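Local coordinates for geranylgeranyl pyrophosphate synthase (Geoglobus acetivorans, PDB 5JFQ), which builds geranylgeranyl diphosphate, with some farnesyl diphosphate, by adding isopentenyl diphosphate units stepwise to dimethylallyl diphosphate in a magnesium-dependent reaction, at residues S138-A141 / R142-E146; F152-M155 / S156-E159; S166-L169 / E170-R173. All blocks are in the same frame, centred on the assembly; numbering follows the deposited sequence.

Contact 1 (S138-A141 / R142-E146); sequences SKLA and RVCVE
Arg142 lays the first two carbons of its side chain along the carbonyl of Ser138, with CG 3.5 Å from Ser138 O, and carries its flat guanidinium onward, away from residues 138-141. That planar group meets its polar partner across the dimer interface, where NH1 forms a salt bridge with Glu121 of the second subunit. Residues 138-146 are a continuous run of helix 130-159 in the all-helical fold of the trans-prenyltransferases, and their side chains meet one turn apart. The backbone is knit by regular i to i+4 hydrogen bonds, such as Val143 N to Lys139 O at 2.9 Å, and the same spacing aligns the apolar groups.

Leu140 makes both apolar side-chain contacts between these two turns. Its CG stands opposite the backbone N (chi1 175°), which swings the isobutyl group to the carbonyl side, where its end meets the following turn. CD1 then lies 4.2 Å from Cys144 SG, and it also approaches Val143 CG1 at 4.4 Å, so one methyl bridges the i+3 and i+4 positions. The thiol helps by turning back: Cys144 SG sits beside its own N (chi1 -68°), on the side from which Leu140 arrives. This strip is buried by helices 67-88 and 105-123, with Val76 against both Leu140 and Cys144. On another flank, Lys139 reaches out to a salt bridge between NZ and Glu198.

The two valines touch carbonyl oxygens of the preceding turn. Val143 CB lies 3.4 Å from Leu140 O, and its CG2 branch also lies against Lys139 O. Ala141, Cys144 and Val145 also pack on the second subunit, where Tyr33 of that subunit meets Val145. Within the helix, Val145 CG2 lies 3.3 Å from Ala141 O.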
loop_
_atom_site.group_PDB
_atom_site.type_symbol
_atom_site.label_atom_id
_atom_site.label_comp_id
_atom_site.label_asym_id
_atom_site.label_seq_id
_atom_site.Cartn_x
_atom_site.Cartn_y
_atom_site.Cartn_z
ATOM N N SER B 138 -9.296 2.280 -10.233
ATOM C CA SER B 138 -10.283 2.618 -9.215
ATOM C C SER B 138 -10.895 1.369 -8.585
ATOM O O SER B 138 -11.070 1.294 -7.353
ATOM C CB SER B 138 -11.378 3.482 -9.832
ATOM O OG SER B 138 -12.436 3.672 -8.914
ATOM N N LYS B 139 -11.231 0.381 -9.421
ATOM C CA LYS B 139 -11.862 -0.837 -8.930
ATOM C C LYS B 139 -10.884 -1.691 -8.125
ATOM O O LYS B 139 -11.238 -2.205 -7.057
ATOM C CB LYS B 139 -12.453 -1.592 -10.114
ATOM C CG LYS B 139 -13.674 -0.858 -10.723
ATOM C CD LYS B 139 -14.013 -1.361 -12.129
ATOM C CE LYS B 139 -15.136 -0.554 -12.787
ATOM N NZ LYS B 139 -16.519 -0.852 -12.305
ATOM N N LEU B 140 -9.647 -1.825 -8.605
ATOM C CA LEU B 140 -8.634 -2.575 -7.881
ATOM C C LEU B 140 -8.255 -1.904 -6.574
ATOM O O LEU B 140 -7.906 -2.583 -5.605
ATOM C CB LEU B 140 -7.398 -2.748 -8.752
ATOM C CG LEU B 140 -6.217 -3.416 -8.055
ATOM C CD1 LEU B 140 -6.563 -4.828 -7.585
ATOM C CD2 LEU B 140 -5.027 -3.443 -8.974
ATOM N N ALA B 141 -8.305 -0.581 -6.521
ATOM C CA ALA B 141 -7.969 0.088 -5.274
ATOM C C ALA B 141 -9.084 -0.083 -4.248
ATOM O O ALA B 141 -8.815 -0.215 -3.049
ATOM C CB ALA B 141 -7.676 1.570 -5.540
ATOM N N ARG B 142 -10.341 -0.063 -4.694
ATOM C CA ARG B 142 -11.454 -0.330 -3.789
ATOM C C ARG B 142 -11.401 -1.765 -3.295
ATOM O O ARG B 142 -11.694 -2.055 -2.125
ATOM C CB ARG B 142 -12.776 -0.078 -4.503
ATOM C CG ARG B 142 -13.170 1.371 -4.577
ATOM C CD ARG B 142 -14.392 1.655 -3.675
ATOM N NE ARG B 142 -14.331 0.989 -2.371
ATOM C CZ ARG B 142 -13.873 1.543 -1.248
ATOM N NH1 ARG B 142 -13.410 2.786 -1.234
ATOM N NH2 ARG B 142 -13.879 0.844 -0.117
ATOM N N VAL B 143 -11.050 -2.674 -4.202
ATOM C CA VAL B 143 -10.818 -4.067 -3.858
ATOM C C VAL B 143 -9.782 -4.164 -2.747
ATOM O O VAL B 143 -9.985 -4.866 -1.746
ATOM C CB VAL B 143 -10.403 -4.829 -5.137
ATOM C CG1 VAL B 143 -9.700 -6.130 -4.825
ATOM C CG2 VAL B 143 -11.620 -5.052 -6.019
ATOM N N CYS B 144 -8.680 -3.423 -2.879
ATOM C CA CYS B 144 -7.639 -3.445 -1.861
ATOM C C CYS B 144 -8.145 -2.882 -0.537
ATOM O O CYS B 144 -7.788 -3.380 0.534
ATOM C CB CYS B 144 -6.420 -2.673 -2.361
ATOM S SG CYS B 144 -5.563 -3.486 -3.745
ATOM N N VAL B 145 -8.980 -1.846 -0.584
ATOM C CA VAL B 145 -9.576 -1.347 0.649
ATOM C C VAL B 145 -10.390 -2.445 1.307
ATOM O O VAL B 145 -10.351 -2.619 2.528
ATOM C CB VAL B 145 -10.433 -0.096 0.374
ATOM C CG1 VAL B 145 -11.206 0.306 1.614
ATOM C CG2 VAL B 145 -9.564 1.064 -0.127
ATOM N N GLU B 146 -11.118 -3.224 0.504
ATOM C CA GLU B 146 -12.012 -4.226 1.070
ATOM C C GLU B 146 -11.240 -5.403 1.646
ATOM O O GLU B 146 -11.601 -5.913 2.707
ATOM C CB GLU B 146 -13.013 -4.689 0.023
ATOM C CG GLU B 146 -14.081 -3.652 -0.257
ATOM C CD GLU B 146 -15.424 -4.283 -0.551
ATOM O OE1 GLU B 146 -15.677 -4.613 -1.730
ATOM O OE2 GLU B 146 -16.219 -4.469 0.404
#

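Contact 2 (F152-M155 / S156-E159); sequences FMDM and SFEE
Met153 O is gripped by two donors from the next turn: Phe157 N, at 2.8 Å, and the hydroxyl of Ser156, whose OG lies 2.5 Å away. The amide arrives nearly in line with the carbonyl bond (C=O...N angle 163°), whereas the hydroxyl comes in at a slant, 122° at the oxygen. Ser156 can do this because its OG is tucked between its own N and carbonyl carbon (chi1 79°), which folds the hydroxyl back onto the helix instead of outward. One residue earlier, Phe152 O takes the amide of Ser156 at 3.0 Å. The bonds from Glu158 N to Asp154 O and to Met155 O are weak.

The same carbonyl oxygen also meets a ring: Phe157 turns one face to it, with Met153 O 3.1 Å from the ring plane and displaced toward the rim, and Asp154 N is over that face too. The Asp154 carboxylate stands almost perpendicular to the ring, bringing OD1 to 4.1 Å from Phe157 CD2, while Met153 CB approaches Phe157 CZ at 4.4 Å.

These residues form the C-terminal part of helix 130-159 in the all-helical prenyltransferase fold. Here the helix runs close to the probable substrate site: the side chain of Asp154 is about 5 Å from that of Lys175, which probably binds dimethylallyl diphosphate, and the side chain of Met155 is likewise about 5 Å from that of Asp88, a probable magnesium ligand. With an alanine here, Met153 O and Asp154 N would probably lose the cover of the Phe157 ring, and a gap is likely to open against helix 165-190, whose Glu167 and Met171 pack on this side chain. Phe152 and Met153 rest on Pro29 of the second subunit, and Met155 on its Leu110.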
loop_
_atom_site.group_PDB
_atom_site.type_symbol
_atom_site.label_atom_id
_atom_site.label_comp_id
_atom_site.label_asym_id
_atom_site.label_seq_id
_atom_site.Cartn_x
_atom_site.Cartn_y
_atom_site.Cartn_z
ATOM N N PHE B 152 -9.183 -7.049 8.672
ATOM C CA PHE B 152 -9.543 -6.495 9.969
ATOM C C PHE B 152 -10.778 -7.184 10.543
ATOM O O PHE B 152 -10.884 -7.370 11.759
ATOM C CB PHE B 152 -9.762 -4.997 9.829
ATOM C CG PHE B 152 -10.094 -4.311 11.100
ATOM C CD1 PHE B 152 -9.090 -3.886 11.946
ATOM C CD2 PHE B 152 -11.410 -4.070 11.444
ATOM C CE1 PHE B 152 -9.400 -3.246 13.129
ATOM C CE2 PHE B 152 -11.724 -3.427 12.615
ATOM C CZ PHE B 152 -10.725 -3.019 13.461
ATOM N N MET B 153 -11.716 -7.584 9.686
ATOM C CA MET B 153 -12.877 -8.320 10.169
ATOM C C MET B 153 -12.477 -9.704 10.673
ATOM O O MET B 153 -12.824 -10.091 11.794
ATOM C CB MET B 153 -13.926 -8.423 9.064
ATOM C CG MET B 153 -14.791 -7.187 8.959
ATOM S SD MET B 153 -15.685 -7.057 7.401
ATOM C CE MET B 153 -16.741 -8.488 7.503
ATOM N N ASP B 154 -11.730 -10.454 9.854
ATOM C CA ASP B 154 -11.279 -11.792 10.230
ATOM C C ASP B 154 -10.569 -11.781 11.572
ATOM O O ASP B 154 -10.818 -12.637 12.426
ATOM C CB ASP B 154 -10.350 -12.339 9.150
ATOM C CG ASP B 154 -10.209 -13.825 9.209
ATOM O OD1 ASP B 154 -11.168 -14.477 9.665
ATOM O OD2 ASP B 154 -9.159 -14.340 8.775
ATOM N N MET B 155 -9.672 -10.818 11.772
ATOM C CA MET B 155 -8.917 -10.774 13.015
ATOM C C MET B 155 -9.792 -10.326 14.169
ATOM O O MET B 155 -9.654 -10.834 15.288
ATOM C CB MET B 155 -7.714 -9.858 12.864
ATOM C CG MET B 155 -6.710 -10.352 11.848
ATOM S SD MET B 155 -5.205 -9.382 11.939
ATOM C CE MET B 155 -5.889 -7.725 11.925
ATOM N N SER B 156 -10.703 -9.383 13.919
ATOM C CA SER B 156 -11.687 -9.030 14.938
ATOM C C SER B 156 -12.509 -10.242 15.370
ATOM O O SER B 156 -12.894 -10.341 16.539
ATOM C CB SER B 156 -12.615 -7.936 14.424
ATOM O OG SER B 156 -13.607 -8.488 13.566
ATOM N N PHE B 157 -12.792 -11.158 14.434
ATOM C CA PHE B 157 -13.559 -12.361 14.746
ATOM C C PHE B 157 -12.877 -13.189 15.833
ATOM O O PHE B 157 -13.551 -13.736 16.715
ATOM C CB PHE B 157 -13.742 -13.221 13.489
ATOM C CG PHE B 157 -14.698 -12.651 12.458
ATOM C CD1 PHE B 157 -15.513 -11.568 12.744
ATOM C CD2 PHE B 157 -14.778 -13.225 11.188
ATOM C CE1 PHE B 157 -16.393 -11.067 11.780
ATOM C CE2 PHE B 157 -15.655 -12.727 10.225
ATOM C CZ PHE B 157 -16.462 -11.651 10.523
ATOM N N GLU B 158 -11.542 -13.292 15.778
ATOM C CA GLU B 158 -10.802 -14.160 16.690
ATOM C C GLU B 158 -11.220 -13.922 18.134
ATOM O O GLU B 158 -11.515 -14.864 18.874
ATOM C CB GLU B 158 -9.288 -13.944 16.528
ATOM C CG GLU B 158 -8.430 -14.642 17.621
ATOM C CD GLU B 158 -6.910 -14.527 17.418
ATOM O OE1 GLU B 158 -6.317 -13.494 17.805
ATOM O OE2 GLU B 158 -6.301 -15.484 16.888
ATOM N N GLU B 159 -11.276 -12.664 18.543
ATOM C CA GLU B 159 -11.589 -12.350 19.925
ATOM C C GLU B 159 -13.094 -12.335 20.204
ATOM O O GLU B 159 -13.502 -12.412 21.369
ATOM C CB GLU B 159 -10.928 -11.018 20.270
ATOM C CG GLU B 159 -11.364 -10.379 21.547
ATOM C CD GLU B 159 -12.592 -9.525 21.357
ATOM O OE1 GLU B 159 -13.130 -9.498 20.227
ATOM O OE2 GLU B 159 -13.025 -8.882 22.330
#

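Contact 3 (S166-L169 / E170-R173)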
loop_
_atom_site.group_PDB
_atom_site.type_symbol
_atom_site.label_atom_id
_atom_site.label_comp_id
_atom_site.label_asym_id
_atom_site.label_seq_id
_atom_site.Cartn_x
_atom_site.Cartn_y
_atom_site.Cartn_z
ATOM N N SER B 166 -23.470 -14.860 8.339
ATOM C CA SER B 166 -23.508 -13.675 7.491
ATOM C C SER B 166 -22.234 -12.846 7.634
ATOM O O SER B 166 -21.479 -12.687 6.666
ATOM C CB SER B 166 -24.749 -12.846 7.822
ATOM O OG SER B 166 -25.918 -13.641 7.714
ATOM N N GLU B 167 -21.978 -12.313 8.839
ATOM C CA GLU B 167 -20.745 -11.566 9.081
ATOM C C GLU B 167 -19.543 -12.327 8.554
ATOM O O GLU B 167 -18.702 -11.765 7.839
ATOM C CB GLU B 167 -20.533 -11.289 10.571
ATOM C CG GLU B 167 -21.757 -11.012 11.388
ATOM C CD GLU B 167 -21.407 -10.918 12.852
ATOM O OE1 GLU B 167 -20.207 -10.703 13.139
ATOM O OE2 GLU B 167 -22.316 -11.080 13.702
ATOM N N TYR B 168 -19.449 -13.617 8.895
ATOM C CA TYR B 168 -18.309 -14.407 8.447
ATOM C C TYR B 168 -18.236 -14.448 6.927
ATOM O O TYR B 168 -17.148 -14.380 6.347
ATOM C CB TYR B 168 -18.394 -15.827 9.003
ATOM C CG TYR B 168 -17.524 -16.816 8.265
ATOM C CD1 TYR B 168 -18.006 -17.513 7.157
ATOM C CD2 TYR B 168 -16.214 -17.044 8.660
ATOM C CE1 TYR B 168 -17.206 -18.408 6.465
ATOM C CE2 TYR B 168 -15.412 -17.944 7.975
ATOM C CZ TYR B 168 -15.915 -18.619 6.881
ATOM O OH TYR B 168 -15.128 -19.513 6.194
ATOM N N LEU B 169 -19.387 -14.572 6.263
ATOM C CA LEU B 169 -19.372 -14.712 4.815
ATOM C C LEU B 169 -19.161 -13.374 4.128
ATOM O O LEU B 169 -18.628 -13.332 3.012
ATOM C CB LEU B 169 -20.659 -15.376 4.325
ATOM C CG LEU B 169 -20.713 -16.903 4.451
ATOM C CD1 LEU B 169 -22.025 -17.417 3.919
ATOM C CD2 LEU B 169 -19.546 -17.577 3.738
ATOM N N GLU B 170 -19.564 -12.275 4.768
ATOM C CA GLU B 170 -19.168 -10.974 4.249
ATOM C C GLU B 170 -17.664 -10.777 4.386
ATOM O O GLU B 170 -17.032 -10.170 3.509
ATOM C CB GLU B 170 -19.934 -9.854 4.955
ATOM C CG GLU B 170 -19.709 -8.484 4.321
ATOM C CD GLU B 170 -19.861 -8.511 2.802
ATOM O OE1 GLU B 170 -20.770 -9.214 2.304
ATOM O OE2 GLU B 170 -19.068 -7.835 2.106
ATOM N N MET B 171 -17.073 -11.322 5.452
ATOM C CA MET B 171 -15.630 -11.235 5.624
ATOM C C MET B 171 -14.905 -12.022 4.548
ATOM O O MET B 171 -13.913 -11.546 3.992
ATOM C CB MET B 171 -15.225 -11.726 7.012
ATOM C CG MET B 171 -13.734 -11.691 7.254
ATOM S SD MET B 171 -12.890 -13.152 6.634
ATOM C CE MET B 171 -13.664 -14.449 7.627
ATOM N N VAL B 172 -15.359 -13.243 4.264
ATOM C CA VAL B 172 -14.680 -14.033 3.242
ATOM C C VAL B 172 -14.839 -13.371 1.880
ATOM O O VAL B 172 -13.914 -13.391 1.054
ATOM C CB VAL B 172 -15.177 -15.494 3.237
ATOM C CG1 VAL B 172 -16.607 -15.578 2.794
ATOM C CG2 VAL B 172 -14.342 -16.309 2.290
ATOM N N ARG B 173 -15.990 -12.741 1.641
ATOM C CA ARG B 173 -16.210 -12.052 0.376
ATOM C C ARG B 173 -15.167 -10.959 0.166
ATOM O O ARG B 173 -14.603 -10.826 -0.930
ATOM C CB ARG B 173 -17.632 -11.481 0.351
ATOM C CG ARG B 173 -17.954 -10.616 -0.844
ATOM C CD ARG B 173 -19.053 -9.621 -0.516
ATOM N NE ARG B 173 -18.917 -8.456 -1.373
ATOM C CZ ARG B 173 -18.440 -7.281 -0.977
ATOM N NH1 ARG B 173 -18.077 -7.105 0.285
ATOM N NH2 ARG B 173 -18.339 -6.279 -1.845
#
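Four successive i to i+4 bonds carry the backbone from 166-169 into 170-173, from Glu170 N on Ser166 O at 2.7 Å to Arg173 N on Leu169 O at 3.0 Å. This is the opening part of helix 165-190 in the prenyltransferase fold, the helix that a little farther on carries Lys175 and Thr176, both of which probably bind dimethylallyl diphosphate.

Met171 folds back against Tyr168. Its chain leaves the backbone extended and then bends at chi2 (-84°) and again at chi3 (-62°), and the second bend turns the terminal methyl toward the preceding turn. There CE lies 3.8 Å from Tyr168 CD2 and 3.9 Å from Tyr168 CE2, meeting that side of the ring at an oblique angle. The methyl also lies near the tyrosine's own carbonyl oxygen, 3.7 Å from Tyr168 O. Other helices also pack on the tyrosine: Leu242 and Ile245 of helix 242-249 touch it, as does Asp217 of helix 195-221, in the second aspartate-rich motif of this family.

Leu169 and Val172 lie side by side and point the same way, the CD2 branch of the leucine 3.7 Å from CG1 of the valine. Both press on Ile210 of helix 195-221. The side chain of Val172 also comes within about 3 Å of that of Gln213, which probably also binds the allylic substrate; this places the apolar pair beside the probable allylic-substrate site.

The outer flank is polar. Glu167 pairs through OE1 with Arg160. Glu170 OE2 is modelled near Lys174 and too close to Arg173, so its partners are doubtful. The aliphatic base of Arg173 is clearer: its CB sits 3.4 Å from Leu169 O.

How the contacts relate
The three contacts follow one another in series; each joins neighbouring turns of one helix, so none closes a long loop and none nests in or crosses another. Contacts 1 and 2 share helix 130-159, their centres about 20 Å apart, and both face the second subunit. The chain then turns back into helix 165-190, where contact 3 lies about 11 Å, centre to centre, from contact 2. Contacts 2 and 3 meet by packing, with Met153 CE 3.5 Å from Met171 CA. Contact 1 is joined to contact 3 by a salt bridge, Glu146 OE1 to Arg173 NH2 at 3.1 Å, so the two helices are tied at two levels.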